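Local structure of Rho guanine nucleotide exchange factor 3 (Mus musculus, 2Z0Q) at residues A[35-40]-A[153-158]; A[82-85]-A[90-93]; A[165-170]-A[189-194]; A[227-232]-A[252-257]; A[309-314]-A[339-344]. The protein acts as a guanine nucleotide exchange factor for the GTPases RhoA and RhoB, here represented by its DH-PH domain pair. All blocks are in the same frame, centred on the assembly; numbering follows the deposited sequence.

Contact 1: A[35-40]-A[153-158]; sequences IEDLKL and LDIPRS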
# COMPACT_ATOMS: atom_id res chain seq x y z
N ILE A 35 -10.90 14.09 -4.80
CA ILE A 35 -10.30 15.42 -5.09
C ILE A 35 -10.17 16.19 -3.76
O ILE A 35 -9.12 16.77 -3.46
CB ILE A 35 -11.20 16.20 -6.07
CG1 ILE A 35 -11.20 15.52 -7.46
CG2 ILE A 35 -10.75 17.66 -6.17
CD1 ILE A 35 -12.27 16.02 -8.40
N GLU A 36 -11.23 16.16 -2.97
CA GLU A 36 -11.23 16.84 -1.68
C GLU A 36 -10.16 16.30 -0.73
O GLU A 36 -9.50 17.08 -0.03
CB GLU A 36 -12.61 16.70 -1.01
CG GLU A 36 -12.59 17.01 0.47
CD GLU A 36 -13.94 16.77 1.14
OE1 GLU A 36 -14.37 15.59 1.24
OE2 GLU A 36 -14.57 17.76 1.57
N ASP A 37 -9.99 14.98 -0.68
CA ASP A 37 -8.98 14.41 0.21
C ASP A 37 -7.55 14.68 -0.29
O ASP A 37 -6.65 14.93 0.52
CB ASP A 37 -9.22 12.91 0.40
CG ASP A 37 -10.43 12.62 1.27
OD1 ASP A 37 -10.98 13.55 1.90
OD2 ASP A 37 -10.84 11.44 1.35
N LEU A 38 -7.32 14.63 -1.60
CA LEU A 38 -5.97 14.92 -2.11
C LEU A 38 -5.63 16.41 -1.93
O LEU A 38 -4.47 16.76 -1.69
CB LEU A 38 -5.84 14.54 -3.58
CG LEU A 38 -5.90 13.03 -3.89
CD1 LEU A 38 -5.54 12.80 -5.37
CD2 LEU A 38 -4.96 12.29 -2.97
N LYS A 39 -6.61 17.30 -2.06
CA LYS A 39 -6.32 18.72 -1.86
C LYS A 39 -6.02 18.93 -0.38
O LYS A 39 -5.12 19.72 -0.02
CB LYS A 39 -7.50 19.58 -2.30
CG LYS A 39 -7.58 19.84 -3.81
CD LYS A 39 -8.82 20.63 -4.13
CE LYS A 39 -8.91 20.98 -5.59
NZ LYS A 39 -10.26 21.55 -5.85
N LEU A 40 -6.75 18.22 0.47
CA LEU A 40 -6.59 18.30 1.92
C LEU A 40 -5.21 17.80 2.36
O LEU A 40 -4.61 18.35 3.29
CB LEU A 40 -7.65 17.47 2.62
CG LEU A 40 -7.52 17.47 4.14
CD1 LEU A 40 -7.61 18.91 4.63
CD2 LEU A 40 -8.59 16.61 4.77
N LEU A 153 -1.75 8.18 1.01
CA LEU A 153 -1.06 7.82 -0.22
C LEU A 153 -1.72 6.63 -0.91
O LEU A 153 -1.56 6.43 -2.12
CB LEU A 153 0.41 7.47 0.06
CG LEU A 153 1.33 8.63 0.45
CD1 LEU A 153 2.74 8.09 0.65
CD2 LEU A 153 1.31 9.70 -0.63
N ASP A 154 -2.46 5.84 -0.14
CA ASP A 154 -3.15 4.69 -0.70
C ASP A 154 -4.47 5.10 -1.36
O ASP A 154 -5.04 4.30 -2.07
CB ASP A 154 -3.48 3.63 0.37
CG ASP A 154 -2.24 3.02 1.05
OD1 ASP A 154 -1.19 2.80 0.38
OD2 ASP A 154 -2.34 2.73 2.26
N ILE A 155 -4.97 6.33 -1.12
CA ILE A 155 -6.25 6.76 -1.72
C ILE A 155 -6.38 6.58 -3.24
O ILE A 155 -7.36 5.99 -3.73
CB ILE A 155 -6.60 8.27 -1.33
CG1 ILE A 155 -7.46 8.29 -0.07
CG2 ILE A 155 -7.38 8.97 -2.45
CD1 ILE A 155 -8.02 9.68 0.29
N PRO A 156 -5.39 7.05 -4.03
CA PRO A 156 -5.54 6.87 -5.48
C PRO A 156 -5.57 5.41 -5.93
O PRO A 156 -6.42 5.01 -6.74
CB PRO A 156 -4.33 7.63 -6.05
CG PRO A 156 -3.98 8.62 -4.93
CD PRO A 156 -4.17 7.80 -3.70
N ARG A 157 -4.65 4.60 -5.43
CA ARG A 157 -4.67 3.20 -5.83
C ARG A 157 -5.99 2.57 -5.40
O ARG A 157 -6.56 1.78 -6.15
CB ARG A 157 -3.52 2.43 -5.20
CG ARG A 157 -3.35 1.07 -5.82
CD ARG A 157 -2.49 0.17 -4.94
NE ARG A 157 -1.96 -0.93 -5.74
CZ ARG A 157 -0.95 -0.82 -6.60
NH1 ARG A 157 -0.35 0.36 -6.77
NH2 ARG A 157 -0.56 -1.88 -7.31
N SER A 158 -6.48 2.89 -4.20
CA SER A 158 -7.75 2.30 -3.75
C SER A 158 -8.88 2.68 -4.67
O SER A 158 -9.79 1.87 -4.93
CB SER A 158 -8.08 2.74 -2.32
OG SER A 158 -7.12 2.23 -1.42
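Ile155 CD1 reaches the side chain of Asp37, lying 3.4 Å from its CB and 3.5 Å from its carboxylate oxygen OD2. The two side chains cross at about a right angle, so the methyl abuts the flank of the aspartate, and the approach is van der Waals in kind, methyl against CB and one carboxylate oxygen. At the next helix position, Leu38 CD2 stands 4.1 Å from the other branch of Ile155, CG2; here leucine and isoleucine run past each other in opposite senses. The same leucine methyl also meets the ring of Pro156, at CG, 4.3 Å away. Leu38 has CG anti to its carbonyl carbon (chi1 -68°), which swings CD2 across to this pair. The backbones stay well separated, 8.2 Å between the CA atoms of Leu38 and Ile155, as befits helix packing through side chains in the all-helical DH bundle, where helix 15-51 packs beside helix 155-172. In the second shell, Pro156 is backed by Tyr108 and Tyr111 of helix 107-125 and by Leu67 of helix 67-84. Tyr111 also hydrogen-bonds the carbonyl of Leu153, and Asp154 forms a salt bridge with Lys119.

Contact 2: A[82-85]-A[90-93]; sequences RDVR and STEH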
# COMPACT_ATOMS: atom_id res chain seq x y z
N ARG A 82 -20.76 16.02 -14.39
CA ARG A 82 -21.62 17.09 -13.92
C ARG A 82 -22.32 17.73 -15.10
O ARG A 82 -23.53 17.96 -15.11
CB ARG A 82 -20.80 18.16 -13.18
CG ARG A 82 -21.65 19.40 -12.86
CD ARG A 82 -20.89 20.52 -12.12
NE ARG A 82 -21.86 21.48 -11.58
CZ ARG A 82 -21.60 22.34 -10.59
NH1 ARG A 82 -20.40 22.39 -10.03
NH2 ARG A 82 -22.57 23.10 -10.12
N ASP A 83 -21.53 17.99 -16.13
CA ASP A 83 -22.01 18.65 -17.34
C ASP A 83 -23.11 17.93 -18.10
O ASP A 83 -23.96 18.56 -18.72
CB ASP A 83 -20.82 18.86 -18.28
CG ASP A 83 -21.25 19.37 -19.62
OD1 ASP A 83 -21.73 20.52 -19.67
OD2 ASP A 83 -21.13 18.62 -20.62
N VAL A 84 -23.10 16.60 -18.06
CA VAL A 84 -24.08 15.82 -18.75
C VAL A 84 -25.42 15.66 -18.02
O VAL A 84 -26.40 15.26 -18.62
CB VAL A 84 -23.49 14.42 -19.11
CG1 VAL A 84 -23.29 13.58 -17.85
CG2 VAL A 84 -24.35 13.75 -20.12
N ARG A 85 -25.46 16.00 -16.73
CA ARG A 85 -26.72 15.89 -15.99
C ARG A 85 -27.81 16.77 -16.56
O ARG A 85 -27.54 17.89 -17.01
CB ARG A 85 -26.54 16.29 -14.53
CG ARG A 85 -25.90 15.26 -13.67
CD ARG A 85 -25.66 15.80 -12.27
NE ARG A 85 -24.82 14.86 -11.52
CZ ARG A 85 -24.15 15.17 -10.41
NH1 ARG A 85 -24.23 16.41 -9.91
NH2 ARG A 85 -23.39 14.26 -9.83
N SER A 90 -30.77 14.26 -13.07
CA SER A 90 -30.60 12.86 -13.53
C SER A 90 -29.61 12.78 -14.69
O SER A 90 -29.27 13.81 -15.32
CB SER A 90 -31.94 12.24 -13.94
OG SER A 90 -32.47 12.85 -15.10
N THR A 91 -29.14 11.56 -14.96
CA THR A 91 -28.19 11.33 -16.05
C THR A 91 -28.66 10.22 -16.99
O THR A 91 -29.07 9.15 -16.55
CB THR A 91 -26.79 10.94 -15.50
OG1 THR A 91 -26.25 12.04 -14.77
CG2 THR A 91 -25.84 10.61 -16.66
N GLU A 92 -28.64 10.50 -18.30
CA GLU A 92 -29.09 9.53 -19.30
C GLU A 92 -28.01 8.46 -19.59
O GLU A 92 -28.24 7.27 -19.43
CB GLU A 92 -29.41 10.26 -20.62
CG GLU A 92 -30.25 9.44 -21.56
CD GLU A 92 -30.74 10.26 -22.77
OE1 GLU A 92 -30.98 11.49 -22.63
OE2 GLU A 92 -30.91 9.68 -23.87
N HIS A 93 -26.84 8.93 -20.02
CA HIS A 93 -25.71 8.05 -20.33
C HIS A 93 -24.40 8.53 -19.75
O HIS A 93 -24.08 9.74 -19.85
CB HIS A 93 -25.50 7.97 -21.84
CG HIS A 93 -26.73 7.65 -22.60
ND1 HIS A 93 -27.37 8.59 -23.38
CD2 HIS A 93 -27.44 6.51 -22.72
CE1 HIS A 93 -28.42 8.03 -23.95
NE2 HIS A 93 -28.48 6.77 -23.57
O HOH W 1 -27.73 12.98 -19.25
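Arg85 meets the 90-93 segment with the root of its side chain. Its CA makes a CA-H...O contact with Ser90 O at 3.4 Å, the angle at the hydrogen being 129°, and its CB passes the same carbonyl oxygen at 3.8 Å. The next atom, CG, lies 3.4 Å from Thr91 OG1, a carbon-oxygen packing contact. From CG to NE the chain is extended, and it leads the guanidinium away from the threonine toward helix 15-51, where the side chain touches Phe25. Beside it, Val84 offers both methyls: CG1 packs on Thr91 CG2 at 4.1 Å, the two side chains crossing at about a right angle, and CG2 sits 4.0 Å from His93 O. With chi1 at -65°, Thr91 presents OG1 to Arg85 and CG2 to Val84. A water bridges the two backbones: it donates to Val84 O at 2.7 Å and accepts from Glu92 N at 2.8 Å. Together these contacts draw together the two ends of the loop that follows helix 67-84. The 90-93 segment lies against helix 15-51, with Thr91 packed on Ile24 and its carbonyl bonded to Gln21, before helix 95-101 begins.

Contact 3: A[165-170]-A[189-194]; sequences LLLREI and NIIQGI
The guanidinium of Arg168 is approached at its edge, close to its plane, by two groups: the amide nitrogen of Gln192 and a water. Gln192 NE2 lies 3.3 Å from Arg168 NH2, but both are donors, so the pair is a close approach without a hydrogen bond, and the two flat groups are turned 54° from each other. The water bridges the pair: it accepts from Arg168 NH2 at 2.9 Å and donates to Gln192 OE1 at 3.2 Å, coupling the two side chains through the amide oxygen. A bend at chi3 (-59°) turns the end of the arginine toward helix 180-213, whereas Gln192 reaches out extended beyond CG. Next to this polar pair is an apolar contact, Leu167 CD1 on Ile191 CD1 at 3.8 Å, where two buried side chains cross at about a right angle and touch by single terminal methyls. Both are embedded further: Leu167 lies on Ala187 and Ile188, Ile191 on Tyr163, Pro164 and Leu102. The closest CA atoms across the contact, Leu167 and Ile191, are 9.9 Å apart, and the side chains span that gap. An apolar inner contact bordered by a water-bridged polar pair joins helix 155-172 to the long helix 180-213, a side-by-side helix packing characteristic of the elongated helical bundle of DH domains.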
# COMPACT_ATOMS: atom_id res chain seq x y z
N LEU A 165 -15.88 -2.27 -9.70
CA LEU A 165 -17.04 -2.45 -8.82
C LEU A 165 -18.06 -1.32 -9.01
O LEU A 165 -19.26 -1.56 -9.14
CB LEU A 165 -16.55 -2.47 -7.34
CG LEU A 165 -17.60 -2.58 -6.22
CD1 LEU A 165 -16.87 -3.02 -4.88
CD2 LEU A 165 -18.30 -1.26 -6.02
N LEU A 166 -17.56 -0.09 -9.06
CA LEU A 166 -18.45 1.07 -9.19
C LEU A 166 -19.13 1.14 -10.55
O LEU A 166 -20.32 1.45 -10.63
CB LEU A 166 -17.64 2.36 -8.96
CG LEU A 166 -17.03 2.60 -7.60
CD1 LEU A 166 -16.00 3.82 -7.70
CD2 LEU A 166 -18.17 2.92 -6.62
N LEU A 167 -18.37 0.88 -11.63
CA LEU A 167 -18.98 0.93 -12.95
C LEU A 167 -19.92 -0.28 -13.13
O LEU A 167 -20.92 -0.16 -13.82
CB LEU A 167 -17.91 0.92 -14.05
CG LEU A 167 -16.92 2.07 -13.94
CD1 LEU A 167 -16.08 2.14 -15.25
CD2 LEU A 167 -17.66 3.39 -13.70
N ARG A 168 -19.59 -1.44 -12.54
CA ARG A 168 -20.48 -2.57 -12.70
C ARG A 168 -21.82 -2.35 -11.94
O ARG A 168 -22.86 -2.87 -12.33
CB ARG A 168 -19.79 -3.89 -12.24
CG ARG A 168 -20.55 -5.10 -12.73
CD ARG A 168 -19.83 -6.42 -12.41
NE ARG A 168 -18.50 -6.49 -12.98
CZ ARG A 168 -17.35 -6.37 -12.30
NH1 ARG A 168 -17.32 -6.16 -10.98
NH2 ARG A 168 -16.20 -6.51 -12.95
N GLU A 169 -21.78 -1.57 -10.86
CA GLU A 169 -23.00 -1.25 -10.09
C GLU A 169 -23.91 -0.43 -11.04
O GLU A 169 -25.13 -0.61 -11.02
CB GLU A 169 -22.63 -0.48 -8.83
CG GLU A 169 -23.87 -0.02 -7.98
CD GLU A 169 -24.73 -1.20 -7.54
OE1 GLU A 169 -24.16 -2.31 -7.38
OE2 GLU A 169 -25.95 -1.03 -7.31
N ILE A 170 -23.34 0.46 -11.87
CA ILE A 170 -24.18 1.18 -12.84
C ILE A 170 -24.70 0.20 -13.92
O ILE A 170 -25.89 0.18 -14.27
CB ILE A 170 -23.40 2.31 -13.56
CG1 ILE A 170 -22.75 3.24 -12.53
CG2 ILE A 170 -24.35 3.06 -14.48
CD1 ILE A 170 -21.77 4.28 -13.15
N ASN A 189 -13.91 -3.63 -18.57
CA ASN A 189 -12.83 -4.53 -19.08
C ASN A 189 -11.51 -3.83 -19.20
O ASN A 189 -10.44 -4.38 -18.84
CB ASN A 189 -13.16 -5.08 -20.46
CG ASN A 189 -12.27 -6.25 -20.85
OD1 ASN A 189 -12.50 -7.37 -20.38
ND2 ASN A 189 -11.24 -6.01 -21.68
N ILE A 190 -11.54 -2.62 -19.73
CA ILE A 190 -10.29 -1.88 -19.91
C ILE A 190 -9.61 -1.57 -18.55
O ILE A 190 -8.41 -1.74 -18.41
CB ILE A 190 -10.55 -0.58 -20.65
CG1 ILE A 190 -11.07 -0.90 -22.06
CG2 ILE A 190 -9.27 0.29 -20.69
CD1 ILE A 190 -10.13 -1.71 -22.94
N ILE A 191 -10.40 -1.14 -17.58
CA ILE A 191 -9.84 -0.83 -16.27
C ILE A 191 -9.36 -2.13 -15.60
O ILE A 191 -8.34 -2.11 -14.92
CB ILE A 191 -10.87 -0.06 -15.38
CG1 ILE A 191 -11.06 1.34 -15.97
CG2 ILE A 191 -10.34 0.15 -13.95
CD1 ILE A 191 -12.28 2.06 -15.38
N GLN A 192 -10.06 -3.23 -15.79
CA GLN A 192 -9.55 -4.47 -15.20
C GLN A 192 -8.15 -4.76 -15.73
O GLN A 192 -7.27 -5.22 -14.96
CB GLN A 192 -10.47 -5.63 -15.49
CG GLN A 192 -11.79 -5.51 -14.72
CD GLN A 192 -12.77 -6.58 -15.09
OE1 GLN A 192 -13.12 -6.72 -16.26
NE2 GLN A 192 -13.21 -7.37 -14.10
N GLY A 193 -7.94 -4.51 -17.02
CA GLY A 193 -6.64 -4.71 -17.62
C GLY A 193 -5.56 -3.77 -17.08
O GLY A 193 -4.41 -4.15 -16.88
N ILE A 194 -5.94 -2.53 -16.83
CA ILE A 194 -5.04 -1.51 -16.33
C ILE A 194 -4.61 -1.89 -14.91
O ILE A 194 -3.43 -1.84 -14.57
CB ILE A 194 -5.73 -0.10 -16.32
CG1 ILE A 194 -5.88 0.42 -17.76
CG2 ILE A 194 -4.89 0.93 -15.54
CD1 ILE A 194 -6.83 1.60 -17.92
O HOH W 2 -16.15 -7.52 -15.68

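Contact 4: A[227-232]-A[252-257]; sequences DSSRVL and QEVLVI
Much of the polar linkage between the loop 227-232 and the start of strand 254-263 passes through two waters, with a single direct hydrogen bond across, Gln252 N to Val231 O at 3.1 Å. That bond is bent, 139° at the hydrogen, and the donor is tilted 24° from the carbonyl plane. The setting is the PH-domain beta sheet: Gln252 and Glu253 form the turn between strands 245-251 and 254-263, and the loop leads into strand 232-240. One water donates to Ser229 OG at 2.6 Å and accepts from Glu253 N at 2.8 Å, bridging loop side chain to turn backbone; Ser229 OG is also hydrogen-bonded to Leu225 O. The second connects Ser228 OG to Glu253 OE2, weakly on the glutamate side. Val231 and Gln252, facing each other, bury most of the contact surface, with Val254 CG1 beside Ser229 OG at 4.0 Å. Within the loop, Arg230 folds back on its own backbone, where Lys211 also binds the carbonyls of Asp227 and Ser229. Arg230 NH1 donates to Asp227 O at 3.0 Å on a lone pair in the carbonyl plane, and to Ser229 O at 2.8 Å from well above that carbonyl's plane.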
# COMPACT_ATOMS: atom_id res chain seq x y z
N ASP A 227 18.73 -12.89 -4.31
CA ASP A 227 18.98 -12.46 -5.70
C ASP A 227 17.94 -12.99 -6.68
O ASP A 227 17.47 -12.26 -7.56
CB ASP A 227 20.38 -12.93 -6.12
CG ASP A 227 21.49 -12.43 -5.19
OD1 ASP A 227 21.20 -11.62 -4.28
OD2 ASP A 227 22.65 -12.83 -5.36
N SER A 228 17.56 -14.25 -6.53
CA SER A 228 16.60 -14.87 -7.41
C SER A 228 15.15 -14.54 -7.07
O SER A 228 14.26 -14.91 -7.80
CB SER A 228 16.79 -16.39 -7.39
OG SER A 228 16.45 -16.96 -6.13
N SER A 229 14.92 -13.82 -5.97
CA SER A 229 13.54 -13.50 -5.61
C SER A 229 12.92 -12.50 -6.56
O SER A 229 13.55 -11.51 -6.97
CB SER A 229 13.45 -12.95 -4.18
OG SER A 229 13.95 -13.88 -3.23
N ARG A 230 11.67 -12.76 -6.91
CA ARG A 230 10.92 -11.89 -7.79
C ARG A 230 9.65 -11.49 -7.08
O ARG A 230 8.92 -10.63 -7.53
CB ARG A 230 10.62 -12.58 -9.13
CG ARG A 230 11.86 -12.66 -10.05
CD ARG A 230 12.46 -11.27 -10.31
NE ARG A 230 13.70 -11.30 -11.08
CZ ARG A 230 14.88 -11.69 -10.59
NH1 ARG A 230 15.00 -12.08 -9.33
NH2 ARG A 230 15.96 -11.68 -11.37
N VAL A 231 9.41 -12.10 -5.91
CA VAL A 231 8.21 -11.76 -5.15
C VAL A 231 8.48 -11.43 -3.69
O VAL A 231 9.15 -12.19 -3.00
CB VAL A 231 7.16 -12.92 -5.22
CG1 VAL A 231 7.79 -14.21 -4.75
CG2 VAL A 231 5.94 -12.59 -4.39
N LEU A 232 8.00 -10.28 -3.23
CA LEU A 232 8.12 -9.95 -1.81
C LEU A 232 6.71 -10.25 -1.27
O LEU A 232 5.77 -9.47 -1.49
CB LEU A 232 8.49 -8.48 -1.61
CG LEU A 232 8.87 -7.95 -0.24
CD1 LEU A 232 9.94 -8.91 0.42
CD2 LEU A 232 9.44 -6.52 -0.36
N GLN A 252 9.70 -14.83 -1.44
CA GLN A 252 9.07 -16.14 -1.56
C GLN A 252 9.82 -17.29 -0.92
O GLN A 252 9.23 -18.15 -0.26
CB GLN A 252 8.82 -16.48 -3.03
CG GLN A 252 7.97 -17.73 -3.23
CD GLN A 252 6.53 -17.52 -2.79
OE1 GLN A 252 6.20 -17.70 -1.62
NE2 GLN A 252 5.68 -17.10 -3.74
N GLU A 253 11.14 -17.32 -1.10
CA GLU A 253 11.92 -18.42 -0.59
C GLU A 253 12.90 -18.10 0.54
O GLU A 253 13.60 -18.99 1.00
CB GLU A 253 12.69 -19.07 -1.75
CG GLU A 253 11.75 -19.61 -2.85
CD GLU A 253 12.53 -20.32 -3.94
OE1 GLU A 253 13.23 -21.29 -3.62
OE2 GLU A 253 12.46 -19.89 -5.11
N VAL A 254 12.92 -16.85 0.98
CA VAL A 254 13.87 -16.47 2.03
C VAL A 254 13.41 -15.30 2.89
O VAL A 254 12.84 -14.32 2.40
CB VAL A 254 15.28 -16.18 1.40
CG1 VAL A 254 15.19 -14.99 0.45
CG2 VAL A 254 16.36 -15.89 2.52
N LEU A 255 13.66 -15.42 4.21
CA LEU A 255 13.32 -14.36 5.14
C LEU A 255 14.59 -13.54 5.41
O LEU A 255 15.66 -14.10 5.65
CB LEU A 255 12.80 -14.95 6.46
CG LEU A 255 12.32 -13.93 7.50
CD1 LEU A 255 10.89 -13.50 7.16
CD2 LEU A 255 12.32 -14.54 8.92
N VAL A 256 14.48 -12.21 5.35
CA VAL A 256 15.65 -11.34 5.57
C VAL A 256 15.30 -10.39 6.71
O VAL A 256 14.28 -9.69 6.67
CB VAL A 256 16.02 -10.56 4.28
CG1 VAL A 256 17.31 -9.69 4.53
CG2 VAL A 256 16.28 -11.53 3.16
N ILE A 257 16.14 -10.37 7.73
CA ILE A 257 15.90 -9.55 8.92
C ILE A 257 16.95 -8.43 8.90
O ILE A 257 18.14 -8.69 8.77
CB ILE A 257 16.07 -10.40 10.24
CG1 ILE A 257 15.07 -11.57 10.22
CG2 ILE A 257 15.82 -9.51 11.45
CD1 ILE A 257 15.18 -12.52 11.43
O HOH W 3 14.43 -17.38 -4.59
O HOH W 4 12.48 -16.03 -3.23

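Contact 5: A[309-314]-A[339-344]; sequences NFFRVS and NCIRQA
Within residues 339-344, Ile341 CD1 makes both contacts to the 309-314 segment. It lies 4.0 Å from Phe311 CE1, coming at the ring obliquely, and 4.4 Å from Val313 CG2, so one methyl is shared by two residues, i and i+2, on the same face of the strand. All three side chains are buried. Phe311 holds CG between its backbone N and carbonyl carbon (chi1 60°), and from there the ring projects toward the helix; Ile341 runs out with chi2 near 180° (175°), its CD1 at full stretch. The fit is tightest around this methyl and slackens quickly: the backbones remain apart, 9.8 Å between the CA atoms of Val313 and Ile341, and just 72 Å² is buried between the segments. Leu283 on the adjoining strand 282-285 touches both Phe311 and Ile341, and Leu338, one turn earlier in the helix, adds to the packing on Phe311. The outer sides differ in kind. Arg312, between the two apolar strand residues, extends from the other face of the strand to Thr323 and Ser325, while Asn339 and Gln343 occupy the exposed side of the helix. A C-terminal helix capping one end of the curved beta-barrel with its apolar side is characteristic of the PH fold.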
# COMPACT_ATOMS: atom_id res chain seq x y z
N ASN A 309 1.38 -10.07 21.16
CA ASN A 309 1.54 -10.12 19.71
C ASN A 309 2.93 -10.56 19.21
O ASN A 309 3.41 -10.04 18.24
CB ASN A 309 1.17 -8.77 19.09
CG ASN A 309 -0.29 -8.40 19.36
OD1 ASN A 309 -0.65 -7.24 19.46
ND2 ASN A 309 -1.11 -9.41 19.49
N PHE A 310 3.52 -11.56 19.87
CA PHE A 310 4.83 -12.07 19.48
C PHE A 310 4.75 -13.41 18.76
O PHE A 310 3.78 -14.16 18.91
CB PHE A 310 5.71 -12.30 20.72
CG PHE A 310 6.54 -11.13 21.13
CD1 PHE A 310 6.05 -10.17 22.03
CD2 PHE A 310 7.84 -11.00 20.66
CE1 PHE A 310 6.84 -9.10 22.45
CE2 PHE A 310 8.64 -9.95 21.06
CZ PHE A 310 8.14 -8.99 21.97
N PHE A 311 5.76 -13.70 17.95
CA PHE A 311 5.88 -15.03 17.34
C PHE A 311 7.37 -15.30 17.25
O PHE A 311 8.17 -14.37 17.35
CB PHE A 311 5.15 -15.16 15.99
CG PHE A 311 5.65 -14.22 14.92
CD1 PHE A 311 6.63 -14.62 14.03
CD2 PHE A 311 5.11 -12.94 14.80
CE1 PHE A 311 7.07 -13.75 13.01
CE2 PHE A 311 5.54 -12.08 13.78
CZ PHE A 311 6.49 -12.47 12.90
N ARG A 312 7.73 -16.56 17.10
CA ARG A 312 9.13 -16.94 17.04
C ARG A 312 9.52 -17.54 15.70
O ARG A 312 8.81 -18.34 15.12
CB ARG A 312 9.44 -17.97 18.16
CG ARG A 312 10.95 -18.29 18.33
CD ARG A 312 11.23 -19.36 19.42
NE ARG A 312 10.37 -19.41 20.62
CZ ARG A 312 10.53 -18.70 21.73
NH1 ARG A 312 11.51 -17.82 21.87
NH2 ARG A 312 9.79 -18.95 22.76
N VAL A 313 10.67 -17.13 15.21
CA VAL A 313 11.21 -17.69 14.01
C VAL A 313 12.59 -18.22 14.37
O VAL A 313 13.38 -17.51 14.97
CB VAL A 313 11.37 -16.65 12.90
CG1 VAL A 313 12.11 -17.25 11.79
CG2 VAL A 313 9.97 -16.16 12.38
N SER A 314 12.88 -19.47 14.01
CA SER A 314 14.20 -20.02 14.32
C SER A 314 14.76 -20.78 13.11
O SER A 314 14.03 -21.22 12.20
CB SER A 314 14.12 -20.90 15.59
OG SER A 314 13.49 -22.12 15.33
N ASN A 339 0.15 -15.91 8.67
CA ASN A 339 -0.45 -16.42 7.42
C ASN A 339 0.57 -16.41 6.27
O ASN A 339 0.74 -17.41 5.58
CB ASN A 339 -1.67 -15.57 7.00
CG ASN A 339 -2.81 -15.61 8.01
OD1 ASN A 339 -2.89 -16.49 8.87
ND2 ASN A 339 -3.72 -14.64 7.89
N CYS A 340 1.27 -15.28 6.07
CA CYS A 340 2.25 -15.20 4.97
C CYS A 340 3.41 -16.16 5.08
O CYS A 340 3.83 -16.75 4.10
CB CYS A 340 2.77 -13.77 4.82
SG CYS A 340 1.52 -12.64 4.23
N ILE A 341 3.98 -16.31 6.28
CA ILE A 341 5.06 -17.23 6.42
C ILE A 341 4.57 -18.68 6.16
O ILE A 341 5.21 -19.46 5.47
CB ILE A 341 5.68 -17.14 7.83
CG1 ILE A 341 6.29 -15.74 8.01
CG2 ILE A 341 6.77 -18.25 8.01
CD1 ILE A 341 6.84 -15.50 9.41
N ARG A 342 3.44 -19.04 6.74
CA ARG A 342 2.93 -20.40 6.50
C ARG A 342 2.62 -20.64 5.01
O ARG A 342 2.90 -21.71 4.49
CB ARG A 342 1.67 -20.65 7.36
CG ARG A 342 1.99 -20.76 8.84
CD ARG A 342 0.78 -20.69 9.71
NE ARG A 342 1.12 -20.90 11.12
CZ ARG A 342 0.42 -20.43 12.13
NH1 ARG A 342 -0.68 -19.71 11.91
NH2 ARG A 342 0.79 -20.70 13.37
N GLN A 343 2.08 -19.62 4.34
CA GLN A 343 1.73 -19.74 2.93
C GLN A 343 2.99 -19.91 2.10
O GLN A 343 3.04 -20.76 1.21
CB GLN A 343 0.91 -18.53 2.49
CG GLN A 343 0.51 -18.56 1.00
CD GLN A 343 -0.43 -19.75 0.69
OE1 GLN A 343 -1.55 -19.82 1.21
NE2 GLN A 343 0.04 -20.68 -0.15
N ALA A 344 4.03 -19.12 2.40
CA ALA A 344 5.29 -19.27 1.67
C ALA A 344 5.89 -20.67 1.91
O ALA A 344 6.42 -21.29 0.99
CB ALA A 344 6.29 -18.15 2.08

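Contacts 1, 2 and 3 belong to the helical DH domain, contacts 4 and 5 to the PH domain. Contacts 1 and 3 share helix 155-172, joining it to different helices, with centres about 19 Å apart; both are partly buried, contact 1 wholly by packing, contact 3 with a water-mediated polar margin. Contact 2 is a surface contact far from the PH contacts, its centre about 50 Å from that of contact 4. Contact 5 is the fully buried one and is purely apolar. Contact 4 depends more on hydrogen bonds and water. These last two touch directly: Leu255 CD2 packs on Val313 CG1 at 4.0 Å, within one sheet.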